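Long-range contacts in 336aa long hypothetical dTDP-glucose 4,6-dehydratase (Pyrococcus horikoshii, PDB 2HUN), which probably acts as a dTDP-glucose 4,6-dehydratase, an NAD-dependent lyase with a Rossmann-type nucleotide-binding fold, here with bound NAD: residues Asp36-Gly41 / Phe58-Val63; Asn18-Ile23 / Ala45-Leu50; Glu129-Ile134 / Asp143-Ser148. One frame throughout, in Å; residues are numbered along the deposited sequence.

Overall arrangement
From the N terminus, the chain runs through strand 5-9 into helix 14-26, whose residues 18-23 open contact 2. Strand 31-36 follows and delivers 36-41, which opens contact 1. The same loop goes on to 45-50, which closes contact 2 against the helix, and strand 56-60 leads into 58-63, closing contact 1. The two therefore cross, with centres about 15 Å apart: contact 1 joins the two strand ends at the NAD adenosine, contact 2 fixes the loop between them to the first helix. Contact 3 comes later, in series, closing a short loop between strand 121-127 and helix 150-168; its centre lies about 32 Å from that of contact 2.

Contact 1. Residues Asp36-Gly41 / Phe58-Val63; sequences DKLGYG and FVKGDV. With NAD (nicotinamide-adenine-dinucleotide), chain C.
Gly61 N donates to Asp36 O from above the carbonyl plane, 59° out of it and not on a lone pair, at 3.1 Å. Lys60 adds a CA-H...O contact to the same oxygen. Val59 O in turn accepts from Asp36 N, giving a parallel bridge of Asp36 with Lys60. Beside it Leu38 lies athwart the Lys60 chain and packs tightly, Leu38 CD1 to Lys60 CD 3.4 Å, while Leu38 CD2 touches Phe58 CZ. These are the C-terminal ends of two parallel strands of a Rossmann fold, where the dinucleotide binds, and an acid closing the second strand typically takes the adenosine ribose. The Asp36 carboxylate, carried by a CG anti to the backbone N (chi1 -160°), grips both ribose hydroxyls: O2B of NAD donates to OD1 (2.6 Å) and O3B to OD2, a very short bond. OD1 also accepts from Leu38 N on its anti lone pair, an Asx turn that fixes the carboxylate; Met12 N reaches OD2. Gly39 N donates to O2B of NAD. The extended Lys37 chain runs across one adenine face, its NZ salt-bridged to Glu85. At the adenine edge, N6A of NAD donates to Asp62 OD1 (2.9 Å) and Val63 N donates to N1A of NAD (3.1 Å); Asp62 OD1 also accepts from Ala64 N, and its OD2 bonds His100 NE2.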
loop_
_atom_site.group_PDB
_atom_site.type_symbol
_atom_site.label_atom_id
_atom_site.label_comp_id
_atom_site.label_asym_id
_atom_site.label_seq_id
_atom_site.Cartn_x
_atom_site.Cartn_y
_atom_site.Cartn_z
ATOM N N ASP A 36 -6.434 -20.077 -11.411
ATOM C CA ASP A 36 -5.155 -19.618 -11.902
ATOM C C ASP A 36 -5.385 -19.240 -13.339
ATOM O O ASP A 36 -6.090 -19.905 -14.084
ATOM C CB ASP A 36 -4.107 -20.729 -11.807
ATOM C CG ASP A 36 -2.679 -20.197 -11.842
ATOM O OD1 ASP A 36 -2.249 -19.675 -12.886
ATOM O OD2 ASP A 36 -1.984 -20.306 -10.808
ATOM N N LYS A 37 -4.747 -18.154 -13.706
ATOM C CA LYS A 37 -4.858 -17.575 -15.007
ATOM C C LYS A 37 -3.915 -18.235 -16.035
ATOM O O LYS A 37 -4.037 -18.031 -17.249
ATOM C CB LYS A 37 -4.582 -16.091 -14.792
ATOM C CG LYS A 37 -3.124 -15.685 -14.531
ATOM C CD LYS A 37 -2.949 -14.140 -14.573
ATOM C CE LYS A 37 -1.482 -13.734 -14.776
ATOM N NZ LYS A 37 -1.250 -12.255 -14.761
ATOM N N LEU A 38 -2.997 -19.048 -15.518
ATOM C CA LEU A 38 -2.000 -19.758 -16.316
ATOM C C LEU A 38 -1.078 -18.792 -17.044
ATOM O O LEU A 38 -0.887 -18.884 -18.257
ATOM C CB LEU A 38 -2.668 -20.706 -17.321
ATOM C CG LEU A 38 -3.508 -21.852 -16.737
ATOM C CD1 LEU A 38 -3.900 -22.817 -17.857
ATOM C CD2 LEU A 38 -2.711 -22.594 -15.654
ATOM N N GLY A 39 -0.516 -17.854 -16.290
ATOM C CA GLY A 39 0.397 -16.892 -16.871
ATOM C C GLY A 39 1.818 -17.162 -16.402
ATOM O O GLY A 39 2.177 -18.300 -16.110
ATOM N N TYR A 40 2.624 -16.112 -16.328
ATOM C CA TYR A 40 4.011 -16.234 -15.891
ATOM C C TYR A 40 4.143 -17.033 -14.589
ATOM O O TYR A 40 3.503 -16.714 -13.581
ATOM C CB TYR A 40 4.620 -14.840 -15.693
ATOM C CG TYR A 40 6.024 -14.877 -15.133
ATOM C CD1 TYR A 40 7.114 -15.173 -15.949
ATOM C CD2 TYR A 40 6.255 -14.682 -13.771
ATOM C CE1 TYR A 40 8.400 -15.280 -15.420
ATOM C CE2 TYR A 40 7.529 -14.787 -13.232
ATOM C CZ TYR A 40 8.597 -15.086 -14.057
ATOM O OH TYR A 40 9.859 -15.190 -13.517
ATOM N N GLY A 41 4.975 -18.071 -14.621
ATOM C CA GLY A 41 5.201 -18.884 -13.440
ATOM C C GLY A 41 4.322 -20.113 -13.296
ATOM O O GLY A 41 4.665 -21.032 -12.556
ATOM N N PHE A 58 -10.142 -27.308 -10.879
ATOM C CA PHE A 58 -9.353 -26.220 -11.438
ATOM C C PHE A 58 -10.215 -25.265 -12.245
ATOM O O PHE A 58 -11.006 -25.680 -13.097
ATOM C CB PHE A 58 -8.231 -26.742 -12.334
ATOM C CG PHE A 58 -7.559 -25.662 -13.138
ATOM C CD1 PHE A 58 -7.014 -24.545 -12.512
ATOM C CD2 PHE A 58 -7.496 -25.746 -14.525
ATOM C CE1 PHE A 58 -6.420 -23.527 -13.253
ATOM C CE2 PHE A 58 -6.902 -24.732 -15.278
ATOM C CZ PHE A 58 -6.365 -23.621 -14.641
ATOM N N VAL A 59 -10.055 -23.979 -11.963
ATOM C CA VAL A 59 -10.792 -22.946 -12.665
ATOM C C VAL A 59 -9.812 -21.960 -13.277
ATOM O O VAL A 59 -9.097 -21.244 -12.566
ATOM C CB VAL A 59 -11.749 -22.177 -11.722
ATOM C CG1 VAL A 59 -12.444 -21.056 -12.491
ATOM C CG2 VAL A 59 -12.785 -23.134 -11.133
ATOM N N LYS A 60 -9.777 -21.935 -14.605
ATOM C CA LYS A 60 -8.902 -21.028 -15.326
ATOM C C LYS A 60 -9.556 -19.657 -15.367
ATOM O O LYS A 60 -10.672 -19.505 -15.871
ATOM C CB LYS A 60 -8.666 -21.545 -16.743
ATOM C CG LYS A 60 -7.908 -20.592 -17.646
ATOM C CD LYS A 60 -6.908 -21.354 -18.495
ATOM C CE LYS A 60 -6.366 -20.507 -19.626
ATOM N NZ LYS A 60 -7.330 -20.460 -20.754
ATOM N N GLY A 61 -8.857 -18.661 -14.828
ATOM C CA GLY A 61 -9.394 -17.314 -14.802
ATOM C C GLY A 61 -8.530 -16.352 -14.013
ATOM O O GLY A 61 -7.598 -16.761 -13.314
ATOM N N ASP A 62 -8.862 -15.070 -14.120
ATOM C CA ASP A 62 -8.142 -13.986 -13.455
ATOM C C ASP A 62 -8.882 -13.555 -12.186
ATOM O O ASP A 62 -10.079 -13.289 -12.236
ATOM C CB ASP A 62 -8.050 -12.805 -14.428
ATOM C CG ASP A 62 -7.213 -11.664 -13.900
ATOM O OD1 ASP A 62 -6.992 -11.582 -12.676
ATOM O OD2 ASP A 62 -6.790 -10.831 -14.723
ATOM N N VAL A 63 -8.180 -13.480 -11.057
ATOM C CA VAL A 63 -8.818 -13.064 -9.809
ATOM C C VAL A 63 -9.433 -11.674 -9.959
ATOM O O VAL A 63 -10.269 -11.260 -9.156
ATOM C CB VAL A 63 -7.817 -13.027 -8.621
ATOM C CG1 VAL A 63 -7.413 -14.432 -8.237
ATOM C CG2 VAL A 63 -6.592 -12.201 -8.989
HETATM P PA NAD C . 4.678 -18.043 -9.236
HETATM O O1A NAD C . 5.093 -16.989 -10.175
HETATM O O2A NAD C . 5.343 -19.376 -9.287
HETATM O O5B NAD C . 3.110 -18.290 -9.465
HETATM C C5B NAD C . 2.127 -17.245 -9.413
HETATM C C4B NAD C . 0.823 -17.942 -9.824
HETATM O O4B NAD C . -0.279 -17.015 -9.765
HETATM C C3B NAD C . 0.899 -18.459 -11.289
HETATM O O3B NAD C . 0.392 -19.801 -11.371
HETATM C C2B NAD C . 0.094 -17.405 -12.071
HETATM O O2B NAD C . -0.504 -17.839 -13.292
HETATM C C1B NAD C . -0.930 -16.950 -11.030
HETATM N N9A NAD C . -1.433 -15.574 -11.237
HETATM C C8A NAD C . -0.727 -14.437 -11.370
HETATM N N7A NAD C . -1.565 -13.415 -11.538
HETATM C C5A NAD C . -2.809 -13.882 -11.514
HETATM C C6A NAD C . -4.102 -13.302 -11.640
HETATM N N6A NAD C . -4.302 -12.006 -11.834
HETATM N N1A NAD C . -5.212 -14.175 -11.555
HETATM C C2A NAD C . -5.023 -15.551 -11.357
HETATM N N3A NAD C . -3.805 -16.097 -11.241
HETATM C C4A NAD C . -2.728 -15.272 -11.317
HETATM O O3 NAD C . 5.062 -17.453 -7.811
HETATM P PN NAD C . 5.013 -17.955 -6.310
HETATM O O1N NAD C . 6.446 -17.865 -5.909
HETATM O O2N NAD C . 4.417 -19.302 -6.191
HETATM O O5D NAD C . 4.250 -16.778 -5.506
HETATM C C5D NAD C . 3.072 -16.976 -4.720
HETATM C C4D NAD C . 2.895 -15.764 -3.771
HETATM O O4D NAD C . 3.892 -15.776 -2.736
HETATM C C3D NAD C . 2.990 -14.420 -4.505
HETATM O O3D NAD C . 1.938 -13.552 -4.008
HETATM C C2D NAD C . 4.404 -13.900 -4.122
HETATM O O2D NAD C . 4.417 -12.470 -4.122
HETATM C C1D NAD C . 4.597 -14.520 -2.747
HETATM N N1N NAD C . 6.002 -14.757 -2.359
HETATM C C2N NAD C . 6.830 -15.727 -3.018
HETATM C C3N NAD C . 8.154 -15.901 -2.578
HETATM C C7N NAD C . 9.099 -16.934 -3.233
HETATM O O7N NAD C . 10.188 -17.169 -2.695
HETATM N N7N NAD C . 8.719 -17.558 -4.342
HETATM C C4N NAD C . 8.657 -15.124 -1.503
HETATM C C5N NAD C . 7.828 -14.175 -0.869
HETATM C C6N NAD C . 6.501 -13.982 -1.285
#

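Contact 2. Residues Asn18-Ile23 / Ala45-Leu50; sequences NFIRYI and ANLKDL
Arg21 reaches from its helix to Asp49 with a two-pronged, end-on salt bridge: Arg21 NH1 lies 2.6 Å from Asp49 OD2, and Arg21 NH2 lies 2.9 Å from Asp49 OD1. Each carboxylate oxygen offers its syn lone pair, and the guanidinium and carboxylate planes are only 9° apart, so both bonds run nearly in one plane. The same NH2 also donates to the backbone carbonyl of Asn46, 2.7 Å from Arg21 NH2 to Asn46 O. That oxygen sits in the guanidinium plane, and the donor in turn sits in the carbonyl plane, although the hydrogen bond is bent. Three bonds at its edge thus hold the guanidinium against rotation. The Arg21 chain leaves the helix straight and then folds at chi3 (-57°), which swings the charged end across to the loop. Asp49 meets it with CG between its backbone N and carbonyl carbon (chi1 60°), which lifts the carboxylate toward the helix. Leu50 lies over one guanidinium face, its CD1 also 4.0 Å from Arg21 CA, and Leu47 CD2 comes close to Arg21 NH2. Deeper in, Ile20 and Leu47 meet by their terminal methyls, their side chains roughly perpendicular, Ile20 CD1 to Leu47 CD1 3.8 Å; the CG2 branch of Ile20 faces Leu50 CD1 at 4.3 Å. Ile20 and Leu47 both rest on Asn34 of strand 31-36, while Asn46 OD1 accepts from Trp317. Helix 14-26 is the first helix of a Rossmann beta-alpha-beta unit, following the glycine-rich turn after strand 5-9, and Arg21 here clasps to its flank the loop that follows the second strand.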
loop_
_atom_site.group_PDB
_atom_site.type_symbol
_atom_site.label_atom_id
_atom_site.label_comp_id
_atom_site.label_asym_id
_atom_site.label_seq_id
_atom_site.Cartn_x
_atom_site.Cartn_y
_atom_site.Cartn_z
ATOM N N ASN A 18 2.546 -26.475 -4.114
ATOM C CA ASN A 18 3.022 -27.148 -2.914
ATOM C C ASN A 18 1.944 -27.098 -1.823
ATOM O O ASN A 18 1.728 -28.075 -1.110
ATOM C CB ASN A 18 4.304 -26.476 -2.414
ATOM C CG ASN A 18 5.550 -27.039 -3.073
ATOM O OD1 ASN A 18 5.960 -28.158 -2.786
ATOM N ND2 ASN A 18 6.152 -26.266 -3.965
ATOM N N PHE A 19 1.270 -25.955 -1.702
ATOM C CA PHE A 19 0.222 -25.788 -0.701
ATOM C C PHE A 19 -0.922 -26.768 -0.956
ATOM O O PHE A 19 -1.326 -27.513 -0.062
ATOM C CB PHE A 19 -0.325 -24.355 -0.730
ATOM C CG PHE A 19 -1.381 -24.084 0.314
ATOM C CD1 PHE A 19 -1.037 -23.946 1.660
ATOM C CD2 PHE A 19 -2.721 -23.992 -0.046
ATOM C CE1 PHE A 19 -2.011 -23.721 2.625
ATOM C CE2 PHE A 19 -3.706 -23.767 0.913
ATOM C CZ PHE A 19 -3.349 -23.631 2.253
ATOM N N ILE A 20 -1.438 -26.761 -2.182
ATOM C CA ILE A 20 -2.535 -27.644 -2.553
ATOM C C ILE A 20 -2.234 -29.128 -2.307
ATOM O O ILE A 20 -3.054 -29.837 -1.734
ATOM C CB ILE A 20 -2.934 -27.434 -4.032
ATOM C CG1 ILE A 20 -3.529 -26.031 -4.194
ATOM C CG2 ILE A 20 -3.918 -28.524 -4.472
ATOM C CD1 ILE A 20 -3.907 -25.644 -5.622
ATOM N N ARG A 21 -1.064 -29.598 -2.730
ATOM C CA ARG A 21 -0.707 -31.002 -2.521
ATOM C C ARG A 21 -0.679 -31.310 -1.019
ATOM O O ARG A 21 -1.218 -32.322 -0.558
ATOM C CB ARG A 21 0.664 -31.302 -3.141
ATOM C CG ARG A 21 1.014 -32.792 -3.195
ATOM C CD ARG A 21 2.275 -33.035 -4.023
ATOM N NE ARG A 21 2.161 -32.516 -5.388
ATOM C CZ ARG A 21 1.620 -33.184 -6.408
ATOM N NH1 ARG A 21 1.139 -34.409 -6.232
ATOM N NH2 ARG A 21 1.559 -32.625 -7.612
ATOM N N TYR A 22 -0.044 -30.423 -0.260
ATOM C CA TYR A 22 0.053 -30.579 1.188
ATOM C C TYR A 22 -1.344 -30.622 1.823
ATOM O O TYR A 22 -1.677 -31.536 2.577
ATOM C CB TYR A 22 0.843 -29.407 1.775
ATOM C CG TYR A 22 0.919 -29.402 3.280
ATOM C CD1 TYR A 22 1.929 -30.089 3.947
ATOM C CD2 TYR A 22 -0.022 -28.699 4.042
ATOM C CE1 TYR A 22 2.007 -30.075 5.345
ATOM C CE2 TYR A 22 0.046 -28.680 5.433
ATOM C CZ TYR A 22 1.062 -29.369 6.076
ATOM O OH TYR A 22 1.135 -29.356 7.448
ATOM N N ILE A 23 -2.158 -29.621 1.515
ATOM C CA ILE A 23 -3.505 -29.539 2.063
ATOM C C ILE A 23 -4.368 -30.774 1.800
ATOM O O ILE A 23 -4.980 -31.312 2.723
ATOM C CB ILE A 23 -4.228 -28.274 1.538
ATOM C CG1 ILE A 23 -3.845 -27.075 2.410
ATOM C CG2 ILE A 23 -5.733 -28.488 1.493
ATOM C CD1 ILE A 23 -3.981 -27.325 3.913
ATOM N N ALA A 45 1.791 -28.945 -15.026
ATOM C CA ALA A 45 2.473 -30.180 -14.661
ATOM C C ALA A 45 2.628 -30.300 -13.148
ATOM O O ALA A 45 2.734 -31.402 -12.611
ATOM C CB ALA A 45 3.843 -30.244 -15.343
ATOM N N ASN A 46 2.637 -29.159 -12.465
ATOM C CA ASN A 46 2.772 -29.132 -11.013
ATOM C C ASN A 46 1.693 -29.958 -10.324
ATOM O O ASN A 46 1.955 -30.599 -9.310
ATOM C CB ASN A 46 2.668 -27.697 -10.488
ATOM C CG ASN A 46 3.835 -26.835 -10.892
ATOM O OD1 ASN A 46 4.737 -27.279 -11.597
ATOM N ND2 ASN A 46 3.822 -25.582 -10.446
ATOM N N LEU A 47 0.484 -29.945 -10.877
ATOM C CA LEU A 47 -0.633 -30.659 -10.267
ATOM C C LEU A 47 -1.332 -31.687 -11.157
ATOM O O LEU A 47 -2.470 -32.069 -10.874
ATOM C CB LEU A 47 -1.682 -29.645 -9.786
ATOM C CG LEU A 47 -1.247 -28.621 -8.732
ATOM C CD1 LEU A 47 -2.334 -27.582 -8.531
ATOM C CD2 LEU A 47 -0.941 -29.341 -7.433
ATOM N N LYS A 48 -0.670 -32.148 -12.214
ATOM C CA LYS A 48 -1.319 -33.096 -13.110
ATOM C C LYS A 48 -1.797 -34.387 -12.457
ATOM O O LYS A 48 -2.817 -34.935 -12.862
ATOM C CB LYS A 48 -0.427 -33.417 -14.314
ATOM C CG LYS A 48 0.764 -34.311 -14.046
ATOM C CD LYS A 48 1.456 -34.613 -15.369
ATOM C CE LYS A 48 2.638 -35.556 -15.211
ATOM N NZ LYS A 48 3.314 -35.772 -16.522
ATOM N N ASP A 49 -1.093 -34.868 -11.439
ATOM C CA ASP A 49 -1.510 -36.106 -10.791
ATOM C C ASP A 49 -2.676 -35.935 -9.818
ATOM O O ASP A 49 -3.190 -36.918 -9.283
ATOM C CB ASP A 49 -0.328 -36.765 -10.075
ATOM C CG ASP A 49 0.271 -35.884 -9.012
ATOM O OD1 ASP A 49 0.818 -34.818 -9.365
ATOM O OD2 ASP A 49 0.198 -36.260 -7.824
ATOM N N LEU A 50 -3.095 -34.693 -9.586
ATOM C CA LEU A 50 -4.221 -34.426 -8.695
ATOM C C LEU A 50 -5.403 -33.936 -9.520
ATOM O O LEU A 50 -6.532 -33.885 -9.035
ATOM C CB LEU A 50 -3.864 -33.360 -7.652
ATOM C CG LEU A 50 -2.826 -33.704 -6.581
ATOM C CD1 LEU A 50 -2.707 -32.543 -5.598
ATOM C CD2 LEU A 50 -3.241 -34.972 -5.849
#

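Contact 3. Residues Glu129-Ile134 / Asp143-Ser148; sequences EVYGDI and DRLMPS
Val130 O accepts a hydrogen bond from Met146 N, 2.9 Å away and in the carbonyl plane, and so pairs the two loop segments. Next to it Arg144 NH1 donates to Tyr131 O over 3.2 Å in a nearly straight bond (166°), with the oxygen at the edge of the guanidinium plane. The Arg144 chain points first away from 129-134 and turns back at chi2 (-64°) to make this reach. An alanine here takes the guanidinium away, which would probably leave Tyr131 O without its side-chain donor and the 129-134 loop more weakly tied to 143-148. Gly132 comes next: its CA lies 3.3 Å from Met146 O, where a side chain would clash, and its positive phi also favours glycine. On the other flank Leu145 CD2 packs against both Val130 CG2 (3.8 Å) and Tyr131 CD1 (3.8 Å), and a water bridges the ends of the segments, donating to Glu129 O and accepting from Ser148 N. In the second shell, Tyr131 OH is hydrogen-bonded to Asn241 and Arg177, its ring meets that of Phe139 with nearly parallel planes, and Met160 of the second subunit packs on Leu145 and Pro147. The loop joins strand 121-127 to helix 150-168, which carries the NAD-binding Tyr151 and Lys155 of the extended short-chain dehydrogenase type; Glu129 touches Tyr151. Leu145 packs on Ala156 and Pro147 on Ser152 of that helix, while Val130 and Leu145 touch Arg177 of strand 172-182.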
loop_
_atom_site.group_PDB
_atom_site.type_symbol
_atom_site.label_atom_id
_atom_site.label_comp_id
_atom_site.label_asym_id
_atom_site.label_seq_id
_atom_site.Cartn_x
_atom_site.Cartn_y
_atom_site.Cartn_z
ATOM N N GLU A 129 9.781 -8.370 0.793
ATOM C CA GLU A 129 10.263 -7.227 0.030
ATOM C C GLU A 129 9.481 -5.940 0.277
ATOM O O GLU A 129 9.965 -4.855 -0.050
ATOM C CB GLU A 129 10.269 -7.539 -1.472
ATOM C CG GLU A 129 11.390 -8.481 -1.909
ATOM C CD GLU A 129 11.457 -8.635 -3.422
ATOM O OE1 GLU A 129 11.741 -7.636 -4.115
ATOM O OE2 GLU A 129 11.216 -9.752 -3.916
ATOM N N VAL A 130 8.286 -6.042 0.852
ATOM C CA VAL A 130 7.499 -4.833 1.105
ATOM C C VAL A 130 8.229 -3.867 2.030
ATOM O O VAL A 130 8.067 -2.659 1.914
ATOM C CB VAL A 130 6.115 -5.155 1.717
ATOM C CG1 VAL A 130 5.230 -5.829 0.675
ATOM C CG2 VAL A 130 6.278 -6.046 2.945
ATOM N N TYR A 131 9.044 -4.405 2.933
ATOM C CA TYR A 131 9.802 -3.599 3.888
ATOM C C TYR A 131 11.069 -2.943 3.338
ATOM O O TYR A 131 11.649 -2.072 3.983
ATOM C CB TYR A 131 10.282 -4.467 5.049
ATOM C CG TYR A 131 9.191 -5.132 5.859
ATOM C CD1 TYR A 131 8.465 -4.417 6.812
ATOM C CD2 TYR A 131 8.913 -6.489 5.697
ATOM C CE1 TYR A 131 7.492 -5.039 7.593
ATOM C CE2 TYR A 131 7.942 -7.125 6.469
ATOM C CZ TYR A 131 7.237 -6.393 7.418
ATOM O OH TYR A 131 6.286 -7.012 8.191
ATOM N N GLY A 132 11.512 -3.366 2.161
ATOM C CA GLY A 132 12.739 -2.804 1.625
ATOM C C GLY A 132 13.924 -3.427 2.342
ATOM O O GLY A 132 13.744 -4.300 3.194
ATOM N N ASP A 133 15.134 -2.979 2.036
ATOM C CA ASP A 133 16.313 -3.578 2.663
ATOM C C ASP A 133 16.648 -3.065 4.055
ATOM O O ASP A 133 16.103 -2.065 4.511
ATOM C CB ASP A 133 17.527 -3.397 1.748
ATOM C CG ASP A 133 17.915 -1.951 1.581
ATOM O OD1 ASP A 133 17.076 -1.165 1.096
ATOM O OD2 ASP A 133 19.061 -1.599 1.937
ATOM N N ILE A 134 17.558 -3.766 4.723
ATOM C CA ILE A 134 17.984 -3.399 6.067
ATOM C C ILE A 134 19.369 -3.999 6.321
ATOM O O ILE A 134 19.559 -5.219 6.270
ATOM C CB ILE A 134 16.967 -3.905 7.127
ATOM C CG1 ILE A 134 17.525 -3.706 8.540
ATOM C CG2 ILE A 134 16.643 -5.367 6.874
ATOM C CD1 ILE A 134 16.492 -3.909 9.627
ATOM N N ASP A 143 6.680 -2.231 11.590
ATOM C CA ASP A 143 7.542 -1.264 10.907
ATOM C C ASP A 143 6.931 -0.802 9.591
ATOM O O ASP A 143 6.159 -1.521 8.976
ATOM C CB ASP A 143 8.917 -1.875 10.636
ATOM C CG ASP A 143 9.681 -2.167 11.910
ATOM O OD1 ASP A 143 9.587 -1.354 12.842
ATOM O OD2 ASP A 143 10.386 -3.196 11.971
ATOM N N ARG A 144 7.280 0.410 9.174
ATOM C CA ARG A 144 6.782 0.977 7.931
ATOM C C ARG A 144 7.272 0.133 6.771
ATOM O O ARG A 144 8.207 -0.651 6.910
ATOM C CB ARG A 144 7.310 2.408 7.739
ATOM C CG ARG A 144 8.753 2.488 7.168
ATOM C CD ARG A 144 9.802 1.887 8.118
ATOM N NE ARG A 144 11.152 1.928 7.551
ATOM C CZ ARG A 144 11.594 1.135 6.576
ATOM N NH1 ARG A 144 10.800 0.212 6.043
ATOM N NH2 ARG A 144 12.834 1.272 6.117
ATOM N N LEU A 145 6.643 0.307 5.618
ATOM C CA LEU A 145 7.055 -0.408 4.429
ATOM C C LEU A 145 7.892 0.568 3.605
ATOM O O LEU A 145 7.790 1.785 3.780
ATOM C CB LEU A 145 5.833 -0.867 3.621
ATOM C CG LEU A 145 4.825 -1.759 4.363
ATOM C CD1 LEU A 145 3.767 -2.256 3.393
ATOM C CD2 LEU A 145 5.534 -2.918 5.009
ATOM N N MET A 146 8.727 0.032 2.719
ATOM C CA MET A 146 9.564 0.857 1.855
ATOM C C MET A 146 9.895 0.051 0.599
ATOM O O MET A 146 11.049 -0.313 0.366
ATOM C CB MET A 146 10.852 1.254 2.580
ATOM C CG MET A 146 11.605 2.406 1.915
ATOM S SD MET A 146 10.601 3.910 1.756
ATOM C CE MET A 146 10.519 4.471 3.482
ATOM N N PRO A 147 8.874 -0.246 -0.222
ATOM C CA PRO A 147 9.067 -1.017 -1.455
ATOM C C PRO A 147 10.011 -0.300 -2.421
ATOM O O PRO A 147 9.917 0.912 -2.592
ATOM C CB PRO A 147 7.652 -1.139 -2.006
ATOM C CG PRO A 147 7.017 0.163 -1.572
ATOM C CD PRO A 147 7.495 0.272 -0.135
ATOM N N SER A 148 10.920 -1.046 -3.045
ATOM C CA SER A 148 11.874 -0.441 -3.970
ATOM C C SER A 148 11.625 -0.782 -5.434
ATOM O O SER A 148 12.415 -0.410 -6.290
ATOM C CB SER A 148 13.309 -0.837 -3.596
ATOM O OG SER A 148 13.524 -2.220 -3.800
HETATM O O HOH W 1 11.343 -3.624 -2.367
#